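ABC-type transport system, sugar-family extracellular solute-binding protein (Peptoclostridium difficile 630, PDB 6HNK) probably captures a small solute, perhaps a sugar, outside the membrane and delivers it to a partner ABC transporter. Local coordinates at residues P153-I158 with N183-V188; V214-L219 with I239-G244; A252-N257 with T289-N294. The protein carries 1 engineered substitution. One frame throughout, in Å; residues are numbered along the deposited sequence.

All three contacts join neighbouring strands, or the loops leaving them, in the mixed sheet of one lobe of a two-lobed protein. They follow one another along the chain, each closing before the next opens. Interaction 1 lies at the outer strand 186-192, interaction 2 near the middle, and interaction 3 pairs strand 252-256 with antiparallel strand 289-294, where the all-parallel order ends. Centres of interactions 1 and 2 lie about 19 Å apart and of 1 and 3 about 21 Å, without touching. Interactions 2 and 3, with centres about 12 Å apart, do meet, because strands 238-240 and 252-256 are adjacent. Together they tie one sheet, from outer edge to antiparallel part, into a single lobe.

Interaction 1: P153-I158 with N183-V188; sequences PKAKTI and NGFKVV
With CG set opposite the carbonyl carbon (chi1 -62°), Phe185 reaches toward the neighbouring strand, and Ile158 extends beyond CG1 (chi2 175°) to meet it. These torsions lay the isoleucine's delta methyl over one face of the phenyl ring, displaced from the centre toward the rim. Ile158 CD1 is 4.2 Å from the centroid of the Phe185 ring, a CH-pi contact. The ring's edge meets backbone instead: Phe185 CE1 approaches Ala155 O at 3.2 Å, and Lys156 O also lies near the ring plane. Leu148 and, from helix 167-183, Tyr179 and Ala180 add to the packing around the phenylalanine.

Beyond the ring the strands zip together in parallel. Lys186 N donates to Lys156 O at 3.0 Å in an almost straight bond. Lys186 O in turn accepts from Ile158 N, and Val188 N closes the ladder by donating to Ile158 O. Thr157 and Lys186 project to one face of the sheet, Ile158 and Val187 to the other. Asp210 binds the backbone N of both Lys156 and Thr157 through OD2, holding the strand's entry from its other flank. Gly184, with positive phi, ends helix 167-183 and turns the chain into strand 186-192. Strand, helix and adjacent parallel strand make a beta-alpha-beta crossover, the repeating element of the periplasmic-binding-protein fold, to whose clan this family belongs.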
loop_
_atom_site.group_PDB
_atom_site.type_symbol
_atom_site.label_atom_id
_atom_site.label_comp_id
_atom_site.label_asym_id
_atom_site.label_seq_id
_atom_site.Cartn_x
_atom_site.Cartn_y
_atom_site.Cartn_z
ATOM N N PRO A 153 -20.976 3.957 13.451
ATOM C CA PRO A 153 -22.281 3.590 12.886
ATOM C C PRO A 153 -23.214 4.778 12.819
ATOM O O PRO A 153 -23.136 5.666 13.650
ATOM C CB PRO A 153 -22.814 2.510 13.835
ATOM C CG PRO A 153 -21.850 2.415 14.959
ATOM C CD PRO A 153 -20.862 3.537 14.856
ATOM N N LYS A 154 -24.061 4.807 11.801
ATOM C CA LYS A 154 -24.958 5.939 11.554
ATOM C C LYS A 154 -24.223 7.295 11.427
ATOM O O LYS A 154 -24.787 8.345 11.706
ATOM C CB LYS A 154 -26.068 5.988 12.622
ATOM C CG LYS A 154 -27.174 4.955 12.433
ATOM C CD LYS A 154 -26.775 3.580 12.934
ATOM C CE LYS A 154 -27.968 2.644 12.948
ATOM N NZ LYS A 154 -27.495 1.239 12.837
ATOM N N ALA A 155 -22.970 7.260 10.981
ATOM C CA ALA A 155 -22.208 8.484 10.744
ATOM C C ALA A 155 -22.867 9.221 9.600
ATOM O O ALA A 155 -23.319 8.588 8.652
ATOM C CB ALA A 155 -20.752 8.175 10.399
ATOM N N LYS A 156 -22.951 10.542 9.734
ATOM C CA LYS A 156 -23.454 11.439 8.693
ATOM C C LYS A 156 -22.362 12.301 8.071
ATOM O O LYS A 156 -22.502 12.728 6.929
ATOM C CB LYS A 156 -24.512 12.374 9.271
ATOM C CG LYS A 156 -25.788 11.681 9.709
ATOM C CD LYS A 156 -26.409 12.386 10.900
ATOM C CE LYS A 156 -27.741 11.763 11.276
ATOM N NZ LYS A 156 -28.772 11.961 10.213
ATOM N N THR A 157 -21.289 12.584 8.808
ATOM C CA THR A 157 -20.306 13.562 8.337
ATOM C C THR A 157 -18.849 13.151 8.634
ATOM O O THR A 157 -18.440 12.983 9.798
ATOM C CB THR A 157 -20.643 14.990 8.828
ATOM O OG1 THR A 157 -19.527 15.859 8.616
ATOM C CG2 THR A 157 -21.041 14.993 10.290
ATOM N N ILE A 158 -18.090 13.013 7.543
ATOM C CA ILE A 158 -16.702 12.602 7.564
ATOM C C ILE A 158 -15.787 13.843 7.615
ATOM O O ILE A 158 -15.953 14.796 6.848
ATOM C CB ILE A 158 -16.383 11.747 6.309
ATOM C CG1 ILE A 158 -17.356 10.568 6.199
ATOM C CG2 ILE A 158 -14.946 11.225 6.339
ATOM C CD1 ILE A 158 -17.201 9.735 4.933
ATOM N N ASN A 183 -22.550 8.294 -1.563
ATOM C CA ASN A 183 -23.071 7.474 -0.457
ATOM C C ASN A 183 -23.910 8.240 0.609
ATOM O O ASN A 183 -24.450 7.620 1.539
ATOM C CB ASN A 183 -21.906 6.734 0.209
ATOM C CG ASN A 183 -21.330 5.632 -0.669
ATOM O OD1 ASN A 183 -20.166 5.686 -1.073
ATOM N ND2 ASN A 183 -22.140 4.619 -0.959
ATOM N N GLY A 184 -24.031 9.560 0.477
ATOM C CA GLY A 184 -24.874 10.360 1.357
ATOM C C GLY A 184 -24.194 10.877 2.606
ATOM O O GLY A 184 -24.861 11.154 3.610
ATOM N N PHE A 185 -22.871 11.026 2.554
ATOM C CA PHE A 185 -22.114 11.696 3.618
ATOM C C PHE A 185 -21.768 13.127 3.244
ATOM O O PHE A 185 -21.609 13.466 2.060
ATOM C CB PHE A 185 -20.800 10.974 3.894
ATOM C CG PHE A 185 -20.970 9.575 4.382
ATOM C CD1 PHE A 185 -21.290 9.328 5.697
ATOM C CD2 PHE A 185 -20.788 8.503 3.523
ATOM C CE1 PHE A 185 -21.433 8.029 6.146
ATOM C CE2 PHE A 185 -20.926 7.199 3.965
ATOM C CZ PHE A 185 -21.254 6.959 5.278
ATOM N N LYS A 186 -21.621 13.944 4.283
ATOM C CA LYS A 186 -21.112 15.301 4.162
ATOM C C LYS A 186 -19.629 15.243 4.476
ATOM O O LYS A 186 -19.183 14.336 5.199
ATOM C CB LYS A 186 -21.832 16.238 5.143
ATOM C CG LYS A 186 -23.349 16.148 5.067
ATOM C CD LYS A 186 -24.034 17.496 5.225
ATOM C CE LYS A 186 -25.389 17.538 4.515
ATOM N NZ LYS A 186 -25.492 18.711 3.591
ATOM N N VAL A 187 -18.873 16.190 3.918
ATOM C CA VAL A 187 -17.420 16.278 4.146
ATOM C C VAL A 187 -17.086 17.612 4.823
ATOM O O VAL A 187 -17.693 18.643 4.503
ATOM C CB VAL A 187 -16.622 16.164 2.825
ATOM C CG1 VAL A 187 -15.128 16.135 3.094
ATOM C CG2 VAL A 187 -17.038 14.932 2.039
ATOM N N VAL A 188 -16.151 17.579 5.777
ATOM C CA VAL A 188 -15.548 18.793 6.336
ATOM C C VAL A 188 -14.050 18.678 6.096
ATOM O O VAL A 188 -13.430 17.681 6.480
ATOM C CB VAL A 188 -15.819 18.975 7.853
ATOM C CG1 VAL A 188 -15.376 20.361 8.314
ATOM C CG2 VAL A 188 -17.295 18.788 8.176
#

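Interaction 2: V214-L219 with I239-G244; sequences VPTDNL and IAAESG
The carboxylate of Glu242 receives the methyl of Thr216 on one face. Thr216 CG2 sits almost directly above the central carbon, 3.4 Å from Glu242 CD, and at similar distances from both oxygens. Glu242 is extended beyond CG, and its side chain crosses that of the threonine at about a right angle. The threonine torsion explains the choice of branch: OG1 is tucked between the backbone N and the carbonyl carbon (chi1 61°), which leaves CG2 to face the glutamate. That methyl also touches Ala241, with Thr216 CG2 3.7 Å from Ala241 CB.

Before this point the segments are parallel strands. Val214 N donates to Ile239 O at 2.7 Å, and Val214 O accepts from Ala241 N at 3.1 Å, so Val214 grips the residues on both sides of Ala240. After Val214 the ladder ends: Pro215 leads the chain away, and the two segments diverge toward helix 218-222 and a weakly bonded helix at about 243. Asp217 caps the first through OD1 to Val220 N, while its OD2 binds Asn163 N and Ser169 OG.

Hydrogen bonding across the contact is thus confined to the main chain. The threonine and glutamate meet through a methyl-on-carboxylate contact, with no hydrogen bond between the two side chains, and Thr216 OG1 finds its hydrogen-bond partner outside the two segments.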
loop_
_atom_site.group_PDB
_atom_site.type_symbol
_atom_site.label_atom_id
_atom_site.label_comp_id
_atom_site.label_asym_id
_atom_site.label_seq_id
_atom_site.Cartn_x
_atom_site.Cartn_y
_atom_site.Cartn_z
ATOM N N VAL A 214 -7.729 9.701 7.699
ATOM C CA VAL A 214 -6.336 10.107 7.517
ATOM C C VAL A 214 -5.820 9.437 6.236
ATOM O O VAL A 214 -5.555 8.225 6.231
ATOM C CB VAL A 214 -5.467 9.690 8.731
ATOM C CG1 VAL A 214 -4.043 10.211 8.593
ATOM C CG2 VAL A 214 -6.080 10.202 10.027
ATOM N N PRO A 215 -5.711 10.207 5.129
ATOM C CA PRO A 215 -5.060 9.644 3.934
ATOM C C PRO A 215 -3.552 9.376 4.111
ATOM O O PRO A 215 -2.972 9.742 5.131
ATOM C CB PRO A 215 -5.300 10.721 2.861
ATOM C CG PRO A 215 -5.657 11.960 3.606
ATOM C CD PRO A 215 -6.365 11.497 4.832
ATOM N N THR A 216 -2.941 8.724 3.124
ATOM C CA THR A 216 -1.491 8.574 3.068
ATOM C C THR A 216 -0.929 9.937 2.656
ATOM O O THR A 216 -0.923 10.297 1.491
ATOM C CB THR A 216 -1.064 7.493 2.058
ATOM O OG1 THR A 216 -1.502 7.866 0.749
ATOM C CG2 THR A 216 -1.669 6.134 2.402
ATOM N N ASP A 217 -0.473 10.687 3.646
ATOM C CA ASP A 217 -0.235 12.124 3.526
ATOM C C ASP A 217 0.823 12.486 4.577
ATOM O O ASP A 217 0.526 12.481 5.778
ATOM C CB ASP A 217 -1.565 12.839 3.774
ATOM C CG ASP A 217 -1.436 14.338 3.938
ATOM O OD1 ASP A 217 -0.980 14.792 5.002
ATOM O OD2 ASP A 217 -1.875 15.070 3.030
ATOM N N ASN A 218 2.040 12.783 4.113
ATOM C CA ASN A 218 3.223 12.911 4.983
ATOM C C ASN A 218 3.072 13.886 6.153
ATOM O O ASN A 218 3.560 13.610 7.254
ATOM C CB ASN A 218 4.447 13.302 4.163
ATOM C CG ASN A 218 4.841 12.241 3.159
ATOM O OD1 ASN A 218 4.572 11.055 3.349
ATOM N ND2 ASN A 218 5.482 12.665 2.081
ATOM N N LEU A 219 2.396 15.007 5.917
ATOM C CA LEU A 219 2.165 16.001 6.964
ATOM C C LEU A 219 1.403 15.415 8.150
ATOM O O LEU A 219 1.866 15.495 9.294
ATOM C CB LEU A 219 1.408 17.218 6.404
ATOM C CG LEU A 219 0.975 18.328 7.376
ATOM C CD1 LEU A 219 2.126 18.770 8.267
ATOM C CD2 LEU A 219 0.411 19.512 6.604
ATOM N N ILE A 239 -10.011 6.693 10.922
ATOM C CA ILE A 239 -9.768 5.671 9.890
ATOM C C ILE A 239 -8.576 6.094 9.034
ATOM O O ILE A 239 -8.539 7.218 8.525
ATOM C CB ILE A 239 -10.998 5.475 8.956
ATOM C CG1 ILE A 239 -12.265 5.141 9.759
ATOM C CG2 ILE A 239 -10.714 4.402 7.904
ATOM C CD1 ILE A 239 -12.159 3.907 10.635
ATOM N N ALA A 240 -7.619 5.186 8.868
ATOM C CA ALA A 240 -6.427 5.464 8.079
ATOM C C ALA A 240 -6.401 4.628 6.811
ATOM O O ALA A 240 -7.007 3.561 6.750
ATOM C CB ALA A 240 -5.178 5.212 8.906
ATOM N N ALA A 241 -5.680 5.128 5.812
ATOM C CA ALA A 241 -5.521 4.460 4.536
ATOM C C ALA A 241 -4.465 3.369 4.551
ATOM O O ALA A 241 -4.355 2.621 3.572
ATOM C CB ALA A 241 -5.176 5.477 3.462
ATOM N N GLU A 242 -3.672 3.280 5.617
ATOM C CA GLU A 242 -2.659 2.224 5.727
ATOM C C GLU A 242 -2.293 1.923 7.181
ATOM O O GLU A 242 -2.689 2.659 8.074
ATOM C CB GLU A 242 -1.420 2.602 4.901
ATOM C CG GLU A 242 -0.773 3.929 5.286
ATOM C CD GLU A 242 0.375 4.338 4.363
ATOM O OE1 GLU A 242 1.000 5.396 4.635
ATOM O OE2 GLU A 242 0.649 3.626 3.367
ATOM N N SER A 243 -1.538 0.841 7.399
ATOM C CA SER A 243 -1.246 0.327 8.762
ATOM C C SER A 243 -0.388 1.229 9.628
ATOM O O SER A 243 -0.505 1.197 10.853
ATOM C CB SER A 243 -0.561 -1.034 8.710
ATOM O OG SER A 243 0.819 -0.894 8.956
ATOM N N GLY A 244 0.503 1.994 8.995
ATOM C CA GLY A 244 1.428 2.861 9.711
ATOM C C GLY A 244 0.769 3.768 10.733
ATOM O O GLY A 244 1.076 3.678 11.915
#

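Interaction 3: A252-N257 with T289-N294; sequences ACQGIN and TDIIVN
Ile292 reaches across to the backbone of Gly255, its CD1 4.2 Å from Gly255 CA, where the glycine brings no side chain to stand in the way. The same residue packs against Cys253: the thiol is folded in between its own backbone N and carbonyl carbon (chi1 65°), which holds Cys253 SG 3.9 Å from Ile292 CB. Both side chains lie on one face of the sheet, and on this side Ile292 also meets Val314 of the next strand.

On the opposite face Ala252 and Val293 form a small apolar pair, with Ala252 CB 4.1 Å from Val293 CG2, and Phe151 packs on both. Farther along, Gln254 bends at chi2, crossing Thr289 at about a right angle and running obliquely past Ile291. Its aliphatic part makes the contact with the threonine, Gln254 CG being 3.6 Å from Thr289 OG1. Ile256 reaches the methyl of Thr289 on the same face. The Asp290 carboxylate approaches Asn257 with its plane nearly perpendicular to the amide, Asp290 OD2 lying 3.7 Å from Asn257 ND2.

The main chains are antiparallel but twisted against each other, the segment directions 141° apart. Cys253 and Ile292 form a hydrogen-bonded pair: Cys253 N to Ile292 O at 3.0 Å, and the nearly straight Ile292 N to Cys253 O at 3.1 Å. Asp290 N to Gly255 O, 3.0 Å, is more bent, and that pairing is loose. At the strand's end Asn294 takes the N-cap position of helix 295-300 through weak bonds from OD1, while its ND2 binds Val246 O.

Backbone bonds, above all those of Cys253 with Ile292, therefore set the pairing, while the side chains add mainly apolar contact.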
loop_
_atom_site.group_PDB
_atom_site.type_symbol
_atom_site.label_atom_id
_atom_site.label_comp_id
_atom_site.label_asym_id
_atom_site.label_seq_id
_atom_site.Cartn_x
_atom_site.Cartn_y
_atom_site.Cartn_z
ATOM N N ALA A 252 -8.230 2.290 12.938
ATOM C CA ALA A 252 -8.203 1.136 12.042
ATOM C C ALA A 252 -7.897 1.517 10.625
ATOM O O ALA A 252 -7.960 2.684 10.243
ATOM C CB ALA A 252 -9.532 0.404 12.085
ATOM N N CYS A 253 -7.558 0.509 9.848
ATOM C CA CYS A 253 -7.337 0.682 8.435
ATOM C C CYS A 253 -7.653 -0.620 7.753
ATOM O O CYS A 253 -7.815 -1.660 8.403
ATOM C CB CYS A 253 -5.885 1.041 8.170
ATOM S SG CYS A 253 -4.724 -0.288 8.600
ATOM N N GLN A 254 -7.719 -0.555 6.436
ATOM C CA GLN A 254 -7.900 -1.731 5.624
ATOM C C GLN A 254 -6.561 -2.000 4.926
ATOM O O GLN A 254 -6.404 -1.775 3.725
ATOM C CB GLN A 254 -9.065 -1.494 4.657
ATOM C CG GLN A 254 -9.670 -2.770 4.090
ATOM C CD GLN A 254 -10.902 -3.269 4.834
ATOM O OE1 GLN A 254 -11.844 -2.510 5.092
ATOM N NE2 GLN A 254 -10.919 -4.568 5.139
ATOM N N GLY A 255 -5.588 -2.469 5.709
ATOM C CA GLY A 255 -4.225 -2.742 5.217
ATOM C C GLY A 255 -4.066 -4.084 4.521
ATOM O O GLY A 255 -4.858 -4.998 4.753
ATOM N N ILE A 256 -3.038 -4.202 3.674
ATOM C CA ILE A 256 -2.790 -5.433 2.892
ATOM C C ILE A 256 -1.793 -6.334 3.605
ATOM O O ILE A 256 -0.889 -5.838 4.292
ATOM C CB ILE A 256 -2.238 -5.138 1.474
ATOM C CG1 ILE A 256 -3.216 -4.271 0.688
ATOM C CG2 ILE A 256 -1.993 -6.439 0.699
ATOM C CD1 ILE A 256 -2.707 -3.880 -0.677
ATOM N N ASN A 257 -1.972 -7.650 3.441
ATOM C CA ASN A 257 -0.967 -8.628 3.846
ATOM C C ASN A 257 0.048 -8.741 2.702
ATOM O O ASN A 257 -0.218 -9.365 1.673
ATOM C CB ASN A 257 -1.605 -9.985 4.175
ATOM C CG ASN A 257 -0.700 -10.872 5.025
ATOM O OD1 ASN A 257 0.500 -10.978 4.775
ATOM N ND2 ASN A 257 -1.281 -11.524 6.033
ATOM N N THR A 289 -7.281 -8.386 1.744
ATOM C CA THR A 289 -6.964 -7.256 2.642
ATOM C C THR A 289 -7.611 -7.475 4.010
ATOM O O THR A 289 -8.800 -7.786 4.091
ATOM C CB THR A 289 -7.427 -5.893 2.079
ATOM O OG1 THR A 289 -8.839 -5.724 2.264
ATOM C CG2 THR A 289 -7.094 -5.779 0.601
ATOM N N ASP A 290 -6.827 -7.297 5.073
ATOM C CA ASP A 290 -7.261 -7.580 6.443
ATOM C C ASP A 290 -7.544 -6.290 7.221
ATOM O O ASP A 290 -6.845 -5.289 7.050
ATOM C CB ASP A 290 -6.185 -8.406 7.170
ATOM C CG ASP A 290 -5.884 -9.745 6.479
ATOM O OD1 ASP A 290 -6.826 -10.410 5.987
ATOM O OD2 ASP A 290 -4.698 -10.139 6.444
ATOM N N ILE A 291 -8.574 -6.316 8.068
ATOM C CA ILE A 291 -8.905 -5.170 8.922
ATOM C C ILE A 291 -7.919 -5.156 10.075
ATOM O O ILE A 291 -7.818 -6.149 10.815
ATOM C CB ILE A 291 -10.335 -5.251 9.503
ATOM C CG1 ILE A 291 -11.386 -5.136 8.382
ATOM C CG2 ILE A 291 -10.564 -4.156 10.544
ATOM C CD1 ILE A 291 -12.836 -5.294 8.825
ATOM N N ILE A 292 -7.215 -4.035 10.236
ATOM C CA ILE A 292 -6.254 -3.882 11.310
ATOM C C ILE A 292 -6.715 -2.798 12.269
ATOM O O ILE A 292 -6.862 -1.649 11.882
ATOM C CB ILE A 292 -4.874 -3.533 10.763
ATOM C CG1 ILE A 292 -4.385 -4.646 9.829
ATOM C CG2 ILE A 292 -3.881 -3.348 11.911
ATOM C CD1 ILE A 292 -3.193 -4.258 8.977
ATOM N N VAL A 293 -6.911 -3.176 13.526
ATOM C CA VAL A 293 -7.500 -2.296 14.537
ATOM C C VAL A 293 -6.510 -2.047 15.673
ATOM O O VAL A 293 -5.848 -2.963 16.158
ATOM C CB VAL A 293 -8.785 -2.924 15.130
ATOM C CG1 VAL A 293 -9.382 -2.055 16.227
ATOM C CG2 VAL A 293 -9.814 -3.152 14.042
ATOM N N ASN A 294 -6.430 -0.804 16.114
ATOM C CA ASN A 294 -5.632 -0.483 17.272
ATOM C C ASN A 294 -6.426 -0.828 18.532
ATOM O O ASN A 294 -7.247 -0.038 19.006
ATOM C CB ASN A 294 -5.210 0.982 17.256
ATOM C CG ASN A 294 -4.001 1.238 18.123
ATOM O OD1 ASN A 294 -3.944 0.806 19.278
ATOM N ND2 ASN A 294 -3.020 1.935 17.570
#